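Local coordinates for hypothetical protein (Legionella pneumophila subsp. pneumophila, PDB 4JX2), which is of unknown function but is a putative secreted protein of the DUF5624 family that probably pairs as two chains, at residues Thr381-Leu384 against Ser385-Val388; Lys365-Asp368 against Phe369-Leu373; Arg332-Ile335 against Ala336-Phe340; Tyr28-Gln32 against Ala33-Leu37; Met193-Leu197 against Asn198-Ser202. One frame throughout, in Å; residues are numbered along the deposited sequence.

Contact 1: residues Thr381-Leu384 against Ser385-Val388; sequences TEML and SNTV. With SO4 (sulfate ion), chain F.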
# COMPACT_ATOMS: atom_id res chain seq x y z
N THR A 381 7.18 0.34 6.31
CA THR A 381 7.00 0.61 4.87
C THR A 381 8.23 0.22 4.05
O THR A 381 8.12 0.03 2.84
CB THR A 381 6.71 2.12 4.66
OG1 THR A 381 7.82 2.91 5.13
CG2 THR A 381 5.43 2.55 5.33
N GLU A 382 9.39 0.11 4.68
CA GLU A 382 10.68 -0.18 4.03
C GLU A 382 11.11 -1.63 4.10
O GLU A 382 10.78 -2.37 5.03
CB GLU A 382 11.79 0.65 4.69
CG GLU A 382 11.54 2.15 4.75
CD GLU A 382 11.12 2.78 3.44
OE1 GLU A 382 11.89 2.69 2.46
OE2 GLU A 382 10.00 3.33 3.40
N MSE A 383 11.89 -2.02 3.09
CA MSE A 383 12.54 -3.33 2.97
C MSE A 383 13.99 -3.07 3.22
O MSE A 383 14.45 -1.98 2.85
CB MSE A 383 12.34 -3.95 1.56
CG MSE A 383 11.17 -3.40 0.78
SE MSE A 383 10.91 -4.31 -0.90
CE MSE A 383 11.75 -3.05 -2.07
N LEU A 384 14.76 -4.03 3.76
CA LEU A 384 16.21 -3.79 3.96
C LEU A 384 16.93 -3.52 2.61
O LEU A 384 17.88 -2.75 2.60
CB LEU A 384 16.92 -4.92 4.73
CG LEU A 384 16.74 -4.93 6.25
CD1 LEU A 384 17.56 -6.04 6.87
CD2 LEU A 384 17.08 -3.57 6.89
N SER A 385 16.42 -4.08 1.48
CA SER A 385 17.01 -3.87 0.16
C SER A 385 16.92 -2.39 -0.30
O SER A 385 17.72 -2.00 -1.17
CB SER A 385 16.39 -4.80 -0.88
OG SER A 385 14.98 -4.69 -0.95
N ASN A 386 16.03 -1.55 0.33
CA ASN A 386 15.93 -0.10 0.03
C ASN A 386 17.18 0.65 0.53
O ASN A 386 17.39 1.79 0.12
CB ASN A 386 14.69 0.51 0.67
CG ASN A 386 13.37 0.13 0.05
OD1 ASN A 386 13.30 -0.38 -1.07
ND2 ASN A 386 12.29 0.43 0.74
N THR A 387 18.00 0.01 1.41
CA THR A 387 19.24 0.61 1.93
C THR A 387 20.18 0.97 0.79
O THR A 387 20.90 1.98 0.88
CB THR A 387 19.95 -0.38 2.89
OG1 THR A 387 19.07 -0.74 3.95
CG2 THR A 387 21.25 0.16 3.45
N VAL A 388 20.22 0.12 -0.27
CA VAL A 388 21.15 0.28 -1.38
C VAL A 388 20.46 0.26 -2.77
O VAL A 388 21.06 0.73 -3.73
CB VAL A 388 22.27 -0.80 -1.31
CG1 VAL A 388 23.07 -0.71 -0.00
CG2 VAL A 388 21.74 -2.21 -1.56
S SO4 F . 13.52 -7.42 5.12
O1 SO4 F . 14.20 -6.72 6.19
O2 SO4 F . 12.58 -8.40 5.71
O3 SO4 F . 12.79 -6.45 4.30
O4 SO4 F . 14.48 -8.14 4.27

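Contact 2: residues Lys365-Asp368 against Phe369-Leu373; sequences KIED and FLMRL. With SO4 (sulfate ion), chain G.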
# COMPACT_ATOMS: atom_id res chain seq x y z
N LYS A 365 28.76 8.93 0.70
CA LYS A 365 29.47 8.62 1.94
C LYS A 365 28.89 7.33 2.50
O LYS A 365 27.71 7.05 2.29
CB LYS A 365 29.30 9.76 2.95
CG LYS A 365 29.62 11.16 2.44
CD LYS A 365 29.25 12.24 3.46
CE LYS A 365 29.50 13.64 2.93
NZ LYS A 365 30.82 14.22 3.35
N ILE A 366 29.69 6.54 3.24
CA ILE A 366 29.19 5.30 3.84
C ILE A 366 28.16 5.65 4.94
O ILE A 366 27.22 4.89 5.16
CB ILE A 366 30.34 4.36 4.33
CG1 ILE A 366 29.85 2.93 4.53
CG2 ILE A 366 31.09 4.88 5.55
CD1 ILE A 366 30.29 2.05 3.49
N GLU A 367 28.31 6.85 5.56
CA GLU A 367 27.39 7.35 6.60
C GLU A 367 25.94 7.38 6.07
O GLU A 367 25.02 7.01 6.80
CB GLU A 367 27.83 8.75 7.04
CG GLU A 367 27.32 9.18 8.39
CD GLU A 367 27.34 10.69 8.63
OE1 GLU A 367 28.21 11.38 8.04
OE2 GLU A 367 26.49 11.17 9.42
N ASP A 368 25.77 7.76 4.79
CA ASP A 368 24.48 7.82 4.12
C ASP A 368 23.75 6.46 4.12
O ASP A 368 22.58 6.38 4.47
CB ASP A 368 24.65 8.35 2.70
CG ASP A 368 25.18 9.79 2.60
OD1 ASP A 368 25.31 10.45 3.66
OD2 ASP A 368 25.46 10.24 1.46
N PHE A 369 24.47 5.41 3.78
CA PHE A 369 23.91 4.06 3.70
C PHE A 369 23.60 3.51 5.09
O PHE A 369 22.55 2.87 5.28
CB PHE A 369 24.87 3.17 2.90
CG PHE A 369 25.05 3.73 1.50
CD1 PHE A 369 24.00 3.71 0.58
CD2 PHE A 369 26.23 4.37 1.14
CE1 PHE A 369 24.14 4.30 -0.67
CE2 PHE A 369 26.38 4.93 -0.13
CZ PHE A 369 25.33 4.90 -1.02
N LEU A 370 24.43 3.85 6.09
CA LEU A 370 24.19 3.45 7.48
C LEU A 370 22.90 4.10 7.99
O LEU A 370 22.08 3.42 8.61
CB LEU A 370 25.38 3.81 8.38
CG LEU A 370 26.69 3.06 8.10
CD1 LEU A 370 27.64 3.30 9.18
CD2 LEU A 370 26.47 1.55 8.00
N MSE A 371 22.68 5.40 7.65
CA MSE A 371 21.49 6.16 7.97
C MSE A 371 20.25 5.51 7.31
O MSE A 371 19.21 5.33 7.96
CB MSE A 371 21.66 7.60 7.54
CG MSE A 371 22.65 8.37 8.40
SE MSE A 371 22.61 10.25 7.92
CE MSE A 371 24.00 10.33 6.81
N ARG A 372 20.41 5.09 6.06
CA ARG A 372 19.34 4.46 5.31
C ARG A 372 19.07 3.04 5.82
O ARG A 372 17.90 2.62 5.83
CB ARG A 372 19.67 4.47 3.81
CG ARG A 372 18.49 4.17 2.92
CD ARG A 372 17.33 5.15 3.03
NE ARG A 372 16.36 4.90 1.96
CZ ARG A 372 16.47 5.40 0.74
NH1 ARG A 372 17.48 6.20 0.43
NH2 ARG A 372 15.57 5.11 -0.18
N LEU A 373 20.12 2.32 6.28
CA LEU A 373 19.97 0.99 6.87
C LEU A 373 19.12 1.07 8.14
O LEU A 373 18.19 0.26 8.30
CB LEU A 373 21.34 0.37 7.18
CG LEU A 373 21.40 -0.97 7.93
CD1 LEU A 373 20.64 -2.08 7.19
CD2 LEU A 373 22.82 -1.37 8.16
S SO4 G . 33.35 7.68 2.92
O1 SO4 G . 33.65 9.10 2.70
O2 SO4 G . 32.20 7.59 3.82
O3 SO4 G . 33.06 6.99 1.64
O4 SO4 G . 34.51 7.04 3.55

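Contact 3: residues Arg332-Ile335 against Ala336-Phe340; sequences RRII and ANEVF. With SO4 (sulfate ion), chain P.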
# COMPACT_ATOMS: atom_id res chain seq x y z
N ARG A 332 -9.30 4.77 -15.02
CA ARG A 332 -9.71 5.74 -13.99
C ARG A 332 -8.91 7.08 -14.12
O ARG A 332 -9.52 8.14 -13.92
CB ARG A 332 -9.60 5.14 -12.59
CG ARG A 332 -10.79 4.27 -12.24
CD ARG A 332 -10.45 3.30 -11.14
NE ARG A 332 -10.53 3.91 -9.81
CZ ARG A 332 -11.53 3.71 -8.95
NH1 ARG A 332 -12.54 2.91 -9.27
NH2 ARG A 332 -11.52 4.30 -7.76
N ARG A 333 -7.59 7.06 -14.52
CA ARG A 333 -6.83 8.31 -14.74
C ARG A 333 -7.42 9.06 -15.90
O ARG A 333 -7.55 10.28 -15.83
CB ARG A 333 -5.34 8.07 -15.04
CG ARG A 333 -4.48 7.49 -13.94
CD ARG A 333 -3.03 7.61 -14.38
NE ARG A 333 -2.09 6.80 -13.58
CZ ARG A 333 -1.54 7.21 -12.44
NH1 ARG A 333 -1.87 8.39 -11.92
NH2 ARG A 333 -0.68 6.44 -11.80
N ILE A 334 -7.74 8.33 -16.97
CA ILE A 334 -8.29 8.88 -18.20
C ILE A 334 -9.69 9.45 -17.93
O ILE A 334 -9.96 10.58 -18.35
CB ILE A 334 -8.28 7.83 -19.34
CG1 ILE A 334 -6.83 7.40 -19.64
CG2 ILE A 334 -8.98 8.35 -20.61
CD1 ILE A 334 -6.67 6.11 -20.50
N ILE A 335 -10.55 8.70 -17.20
CA ILE A 335 -11.91 9.15 -16.88
C ILE A 335 -11.82 10.44 -16.06
O ILE A 335 -12.46 11.41 -16.43
CB ILE A 335 -12.80 8.07 -16.21
CG1 ILE A 335 -13.12 6.93 -17.21
CG2 ILE A 335 -14.12 8.69 -15.67
CD1 ILE A 335 -13.41 5.52 -16.51
N ALA A 336 -11.01 10.46 -15.00
CA ALA A 336 -10.88 11.66 -14.16
C ALA A 336 -10.43 12.89 -14.96
O ALA A 336 -11.05 13.96 -14.85
CB ALA A 336 -9.90 11.39 -13.05
N ASN A 337 -9.41 12.75 -15.80
CA ASN A 337 -8.88 13.88 -16.54
C ASN A 337 -9.73 14.26 -17.71
O ASN A 337 -9.85 15.46 -17.96
CB ASN A 337 -7.44 13.64 -16.98
CG ASN A 337 -6.48 13.84 -15.81
OD1 ASN A 337 -6.21 12.92 -15.02
ND2 ASN A 337 -6.05 15.10 -15.61
N GLU A 338 -10.32 13.31 -18.42
CA GLU A 338 -11.13 13.66 -19.58
C GLU A 338 -12.57 14.02 -19.24
O GLU A 338 -13.16 14.82 -19.96
CB GLU A 338 -11.08 12.55 -20.64
CG GLU A 338 -9.70 12.38 -21.26
CD GLU A 338 -9.56 11.43 -22.44
OE1 GLU A 338 -10.59 11.08 -23.06
OE2 GLU A 338 -8.40 11.07 -22.75
N VAL A 339 -13.14 13.48 -18.14
CA VAL A 339 -14.53 13.76 -17.78
C VAL A 339 -14.65 14.88 -16.70
O VAL A 339 -15.54 15.73 -16.82
CB VAL A 339 -15.30 12.47 -17.35
CG1 VAL A 339 -16.77 12.74 -17.07
CG2 VAL A 339 -15.15 11.36 -18.39
N PHE A 340 -13.77 14.91 -15.68
CA PHE A 340 -13.87 15.93 -14.62
C PHE A 340 -12.98 17.15 -14.93
O PHE A 340 -12.29 17.66 -14.05
CB PHE A 340 -13.52 15.32 -13.24
CG PHE A 340 -14.45 14.23 -12.75
CD1 PHE A 340 -14.45 12.96 -13.34
CD2 PHE A 340 -15.31 14.44 -11.69
CE1 PHE A 340 -15.33 11.96 -12.91
CE2 PHE A 340 -16.19 13.44 -11.25
CZ PHE A 340 -16.18 12.20 -11.87
S SO4 P . -13.18 2.83 -5.07
O1 SO4 P . -14.07 3.10 -3.96
O2 SO4 P . -13.92 2.92 -6.34
O3 SO4 P . -12.12 3.83 -5.06
O4 SO4 P . -12.64 1.48 -4.90

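Contact 4: residues Tyr28-Gln32 against Ala33-Leu37; sequences YVTPQ and AFWNL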
# COMPACT_ATOMS: atom_id res chain seq x y z
N TYR A 28 -37.22 -3.11 6.30
CA TYR A 28 -36.97 -2.03 5.34
C TYR A 28 -36.46 -2.55 4.01
O TYR A 28 -35.63 -3.45 3.96
CB TYR A 28 -35.97 -0.97 5.88
CG TYR A 28 -35.67 0.16 4.91
CD1 TYR A 28 -36.63 1.12 4.62
CD2 TYR A 28 -34.45 0.23 4.25
CE1 TYR A 28 -36.38 2.14 3.70
CE2 TYR A 28 -34.18 1.25 3.34
CZ TYR A 28 -35.15 2.21 3.07
OH TYR A 28 -34.91 3.22 2.17
N VAL A 29 -36.98 -1.96 2.94
CA VAL A 29 -36.62 -2.26 1.56
C VAL A 29 -36.39 -0.95 0.85
O VAL A 29 -37.27 -0.09 0.85
CB VAL A 29 -37.71 -3.13 0.86
CG1 VAL A 29 -37.43 -3.28 -0.63
CG2 VAL A 29 -37.87 -4.49 1.52
N THR A 30 -35.21 -0.78 0.23
CA THR A 30 -34.90 0.39 -0.58
C THR A 30 -35.95 0.50 -1.72
O THR A 30 -36.10 -0.48 -2.47
CB THR A 30 -33.47 0.30 -1.14
OG1 THR A 30 -32.53 0.55 -0.10
CG2 THR A 30 -33.22 1.27 -2.29
N PRO A 31 -36.67 1.65 -1.83
CA PRO A 31 -37.64 1.83 -2.93
C PRO A 31 -37.02 1.55 -4.30
O PRO A 31 -35.87 1.92 -4.55
CB PRO A 31 -38.06 3.29 -2.81
CG PRO A 31 -37.80 3.64 -1.37
CD PRO A 31 -36.58 2.87 -0.99
N GLN A 32 -37.77 0.85 -5.18
CA GLN A 32 -37.32 0.48 -6.52
C GLN A 32 -36.86 1.69 -7.34
O GLN A 32 -35.87 1.57 -8.07
CB GLN A 32 -38.42 -0.29 -7.26
CG GLN A 32 -37.97 -0.93 -8.57
CD GLN A 32 -36.90 -1.97 -8.38
OE1 GLN A 32 -37.05 -2.92 -7.60
NE2 GLN A 32 -35.79 -1.80 -9.10
N ALA A 33 -37.55 2.84 -7.22
CA ALA A 33 -37.17 4.06 -7.93
C ALA A 33 -35.71 4.40 -7.65
O ALA A 33 -35.00 4.78 -8.59
CB ALA A 33 -38.08 5.21 -7.54
N PHE A 34 -35.24 4.21 -6.39
CA PHE A 34 -33.84 4.50 -6.04
C PHE A 34 -32.87 3.51 -6.73
O PHE A 34 -31.83 3.94 -7.22
CB PHE A 34 -33.62 4.51 -4.53
CG PHE A 34 -34.07 5.77 -3.85
CD1 PHE A 34 -33.39 6.97 -4.06
CD2 PHE A 34 -35.14 5.77 -2.97
CE1 PHE A 34 -33.78 8.14 -3.40
CE2 PHE A 34 -35.52 6.93 -2.31
CZ PHE A 34 -34.84 8.11 -2.52
N TRP A 35 -33.20 2.23 -6.79
CA TRP A 35 -32.36 1.26 -7.47
C TRP A 35 -32.28 1.58 -8.96
O TRP A 35 -31.19 1.59 -9.52
CB TRP A 35 -32.89 -0.17 -7.26
CG TRP A 35 -32.40 -0.84 -6.01
CD1 TRP A 35 -33.17 -1.33 -4.99
CD2 TRP A 35 -31.04 -1.15 -5.67
NE1 TRP A 35 -32.37 -1.92 -4.03
CE2 TRP A 35 -31.06 -1.81 -4.42
CE3 TRP A 35 -29.79 -0.94 -6.30
CZ2 TRP A 35 -29.89 -2.27 -3.79
CZ3 TRP A 35 -28.63 -1.39 -5.68
CH2 TRP A 35 -28.69 -2.04 -4.44
N ASN A 36 -33.42 1.91 -9.57
CA ASN A 36 -33.49 2.28 -10.99
C ASN A 36 -32.54 3.46 -11.28
O ASN A 36 -31.73 3.36 -12.20
CB ASN A 36 -34.93 2.61 -11.42
CG ASN A 36 -35.88 1.43 -11.32
OD1 ASN A 36 -35.48 0.28 -11.05
ND2 ASN A 36 -37.15 1.68 -11.52
N LEU A 37 -32.58 4.52 -10.43
CA LEU A 37 -31.71 5.68 -10.55
C LEU A 37 -30.25 5.28 -10.34
O LEU A 37 -29.39 5.73 -11.10
CB LEU A 37 -32.11 6.81 -9.57
CG LEU A 37 -31.29 8.12 -9.67
CD1 LEU A 37 -31.39 8.73 -11.07
CD2 LEU A 37 -31.70 9.12 -8.62

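Contact 5: residues Met193-Leu197 against Asn198-Ser202; sequences MSDVL and NEKLS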
# COMPACT_ATOMS: atom_id res chain seq x y z
N MSE A 193 31.32 -13.00 19.13
CA MSE A 193 30.38 -13.91 19.81
C MSE A 193 31.10 -14.75 20.85
O MSE A 193 30.58 -14.92 21.96
CB MSE A 193 29.68 -14.81 18.81
CG MSE A 193 28.66 -14.07 18.00
SE MSE A 193 27.84 -15.20 16.67
CE MSE A 193 27.57 -13.81 15.40
N SER A 194 32.32 -15.20 20.52
CA SER A 194 33.16 -15.98 21.41
C SER A 194 33.43 -15.21 22.71
O SER A 194 33.27 -15.77 23.80
CB SER A 194 34.47 -16.34 20.72
OG SER A 194 35.29 -17.10 21.58
N ASP A 195 33.78 -13.90 22.58
CA ASP A 195 34.09 -12.98 23.66
C ASP A 195 32.89 -12.73 24.56
O ASP A 195 33.05 -12.58 25.76
CB ASP A 195 34.62 -11.66 23.08
CG ASP A 195 36.03 -11.74 22.50
OD1 ASP A 195 36.75 -12.74 22.81
OD2 ASP A 195 36.43 -10.81 21.77
N VAL A 196 31.68 -12.71 23.97
CA VAL A 196 30.42 -12.50 24.71
C VAL A 196 30.12 -13.76 25.56
O VAL A 196 29.84 -13.64 26.76
CB VAL A 196 29.26 -12.14 23.74
CG1 VAL A 196 27.89 -12.35 24.39
CG2 VAL A 196 29.40 -10.71 23.22
N LEU A 197 30.20 -14.96 24.93
CA LEU A 197 29.93 -16.24 25.57
C LEU A 197 31.02 -16.61 26.59
O LEU A 197 30.75 -17.36 27.54
CB LEU A 197 29.77 -17.35 24.53
CG LEU A 197 28.62 -17.20 23.52
CD1 LEU A 197 28.87 -18.05 22.30
CD2 LEU A 197 27.28 -17.52 24.13
N ASN A 198 32.25 -16.06 26.42
CA ASN A 198 33.36 -16.28 27.36
C ASN A 198 33.39 -15.15 28.41
O ASN A 198 34.30 -15.11 29.24
CB ASN A 198 34.71 -16.39 26.63
CG ASN A 198 34.92 -17.69 25.93
OD1 ASN A 198 34.88 -18.76 26.53
ND2 ASN A 198 35.19 -17.64 24.63
N GLU A 199 32.39 -14.24 28.36
CA GLU A 199 32.18 -13.12 29.28
C GLU A 199 33.38 -12.13 29.33
O GLU A 199 33.59 -11.46 30.34
CB GLU A 199 31.82 -13.63 30.70
CG GLU A 199 30.45 -14.27 30.77
CD GLU A 199 30.06 -14.86 32.11
OE1 GLU A 199 30.67 -15.87 32.52
OE2 GLU A 199 29.09 -14.35 32.71
N LYS A 200 34.14 -12.03 28.21
CA LYS A 200 35.24 -11.07 28.06
C LYS A 200 34.65 -9.69 27.75
O LYS A 200 35.27 -8.67 28.05
CB LYS A 200 36.22 -11.50 26.96
CG LYS A 200 36.98 -12.78 27.27
CD LYS A 200 37.94 -13.15 26.15
CE LYS A 200 38.77 -14.36 26.49
NZ LYS A 200 39.60 -14.79 25.34
N LEU A 201 33.42 -9.67 27.18
CA LEU A 201 32.61 -8.50 26.82
C LEU A 201 31.21 -8.62 27.38
O LEU A 201 30.74 -9.73 27.65
CB LEU A 201 32.50 -8.35 25.28
CG LEU A 201 33.75 -8.03 24.46
CD1 LEU A 201 33.46 -8.22 22.99
CD2 LEU A 201 34.26 -6.60 24.72
N SER A 202 30.51 -7.48 27.50
CA SER A 202 29.11 -7.45 27.94
C SER A 202 28.22 -7.58 26.72
O SER A 202 28.65 -7.22 25.63
CB SER A 202 28.80 -6.15 28.68
OG SER A 202 29.76 -5.88 29.69
O HOH W 1 37.34 -15.46 23.48

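Contact 1: residues Thr381-Leu384 against Ser385-Val388
E382 doubles back on itself. Its CG stands anti to the carbonyl carbon (chi1 -54°), and the chain bends again at chi2 (-50°), which carries OE1 to the side-chain amide of N386. This happens at a type I beta turn, M383 to N386, that leads the chain into helix 386-398. N386 ND2 gives a hydrogen bond to E382 OE1 over 2.9 Å. It meets the carboxylate from above, 51° out of its plane, and the two side chains cross at about a right angle. The other oxygen, E382 OE2, takes a bond from T381 OG1 at 2.8 Å. S276 adds to both groups: its OG bonds to E382 OE2 and its O to N386 ND2. The carboxylate and the amide are thus held fixed in a buried place.

The turn itself is closed by N386 N bonding to M383 O at 3.0 Å. M383, modelled as selenomethionine, ends with CE beside N386 OD1, 3.2 Å away. S385 OG sits near M383 CB and is bonded to W278 NE1. L384 N donates to O3 of a sulfate ion at 3.2 Å. That ion, probably from the crystallisation liquor, is shared with N267 and with R332 of the second subunit. L384 O is gripped twice by T387. The backbone N of T387 bonds from above the carbonyl plane at 3.0 Å, while T387 OG1 donates in that plane, onto a lone pair of L384 O, at 2.7 Å.

Contact 2: residues Lys365-Asp368 against Phe369-Leu373
K365 lies just before helix 366-378 and meets F369 through its carbonyl, with K365 O 3.3 Å from F369 CD2. I366 comes next. Its N donates to O2 of a sulfate ion at 2.8 Å, in a nearly straight bond of 168°. I366 O takes the bond of L370 N at 3.1 Å and a weak one from F369 N. The CA of I366 lies at the edge of the F369 ring, whose other contacts include an edge-to-face stack with W391. E367 follows, its O bonded to M371 N at 3.0 Å. The M371 chain (selenomethionine) bends at chi3, -97°, and its CE reaches E367 OE2 at 3.7 Å. D368 lies beside M371, the two side chains pointing the same way, with D368 OD1 3.4 Å from the same methyl. D368 O closes the next turn by accepting from R372 N at 3.0 Å.

R372 turns its guanidinium away to a salt bridge with D357. L370 and M371 pack on I343 and I346 of the second subunit. The earliest N-H groups of a helix lack the usual i-4 carbonyl partner. The sulfate at I366 N, probably from the crystallisation liquor, is consistent with an anion drawn to the positive end of the helix dipole.

Contact 3: residues Arg332-Ile335 against Ala336-Phe340
E338 N donates to I334 O at 2.8 Å, as short as any hydrogen bond between the segments, and the donor lies nearly along the C=O axis. V339 N to I335 O is its equal, at 2.8 Å. They belong to the last turns of helix 315-339; F340, just past it, is the first residue to leave helical backbone angles. R332 O and R333 O accept from A336 N and N337 N in the same i to i+4 pattern.

The side chains follow this spacing. I334 and E338 lie side by side and point the same way. E338 is extended beyond CG and runs along the isoleucine, with E338 OE2 3.5 Å from I334 CG2. I335 and V339 make the matching apolar pair, with their CG2 atoms 3.9 Å apart. In I335 the CG2 branch is trans to the backbone N, a torsion that places it beside V339 CG2. The ring of F340 turns back at the helix end, and I335 O lies at its edge.

The second subunit covers much of this turn. Its Y125 packs on I335 and its A378 on A336. R333 NE bonds to Y297 OH of its own chain. R332, bent at chi3 (81°), reaches a sulfate ion that is also held by L384 N and N267 of the second subunit. Its guanidinium meets the ion with its edge: sulfate O2 is bonded by R332 NH1 at 3.2 Å and by R332 NH2 at 3.1 Å.

Contact 4: residues Tyr28-Gln32 against Ala33-Leu37
The indole of W35 carries the methyl of T30 over one face. This is a CH-pi contact, with T30 CG2 4.0 Å from the centroid of the five-membered ring and 28° off its normal. The T30 methyl stands trans to the backbone N (chi1 -74° for OG1), a torsion that places CG2 over the indole face, while OG1 goes to E112 of the second subunit. The ring of F34 is touched at its edge: P31 CG lies near its plane, 3.8 Å from F34 CD2, and the two side chains run side by side. F34 also makes an edge-to-face stack with W162 of the second subunit. Two flat groups meet in Q32 and N36, whose amides are turned 39° apart. Q32 NE2 donates to N36 OD1 at 2.9 Å in an almost straight bond, with the acceptor in the amide plane of Q32. Q32 bends at chi2, which curls its amide back over the helix turn.

All this surrounds the start of helix 32-41, with P31 at the N-cap position. Within the two segments P31 O takes two weak bonds, from F34 N at 3.0 Å and from W35 N at 3.5 Å. The first full-strength helical bond of the two segments is N36 N to Q32 O, at 2.9 Å.

Y28 OH joins T30 OG1 on the E112 carboxylate of the second subunit. The helix start thus divides its chemistry. The Q32-N36 bond ties one side chain to the other across the first turn. The T30 methyl, P31 and the two rings make the apolar part, and F34 and W35 also pack on the second subunit.

Contact 5: residues Met193-Leu197 against Asn198-Ser202
D195 O takes two backbone bonds from residues beyond the helix end. K200 N donates at 2.7 Å, close to the direction in which the carbonyl points. L201 N donates at 3.3 Å from above the carbonyl plane. S194 O is likewise used twice by N198: by its backbone N at 2.8 Å and, weakly, by ND2. V196 O accepts from E199 N at 3.1 Å, a bond that comes in well above the carbonyl plane. In this last turn of helix 175-197, S194 O keeps the ordinary helical bond; D195 O and V196 O are served instead by the end of the turn.

The K200 and E199 bonds make this a Schellman motif. E199 has positive phi, 59°, and so turns the chain off the helix axis toward the next helix, 205-213. The apolar part is small. L201 CD1 lies 3.6 Å from D195 CB, and the V196 side chain comes near L201 CB. V196 also packs on M141 of helix 136-155.

The polar side chains are joined through one water. It donates to D195 OD1 at 2.9 Å and to S194 OG, and accepts from K200 NZ at 3.0 Å. The fully extended K200 chain lays CD against D195 OD1, but its NZ stays beyond salt-bridge distance, and the water bridges the two charges. S194 OG has a further bond to Q430 O, near the C-terminus of the chain.

How the contacts relate
Contacts 1 and 2 lie nearest the middle of the chain and touch each other: T387 packs on helix 366-378, which is followed by helix 386-398. Contact 1 is buried and uses side-chain polar bonds; contact 2 is partly buried and mostly backbone bonding. Contact 3 lies toward one end and contact 5 toward the other, their centres about 64 Å apart. Both are helix ends, but contact 3 is covered by the second subunit, whereas contact 5 touches no other chain, and a water joins its polar side chains. Contacts 2 and 4, both helix starts, also pack on the second subunit. Sulfate ions link R332 of one subunit to L384 of the other.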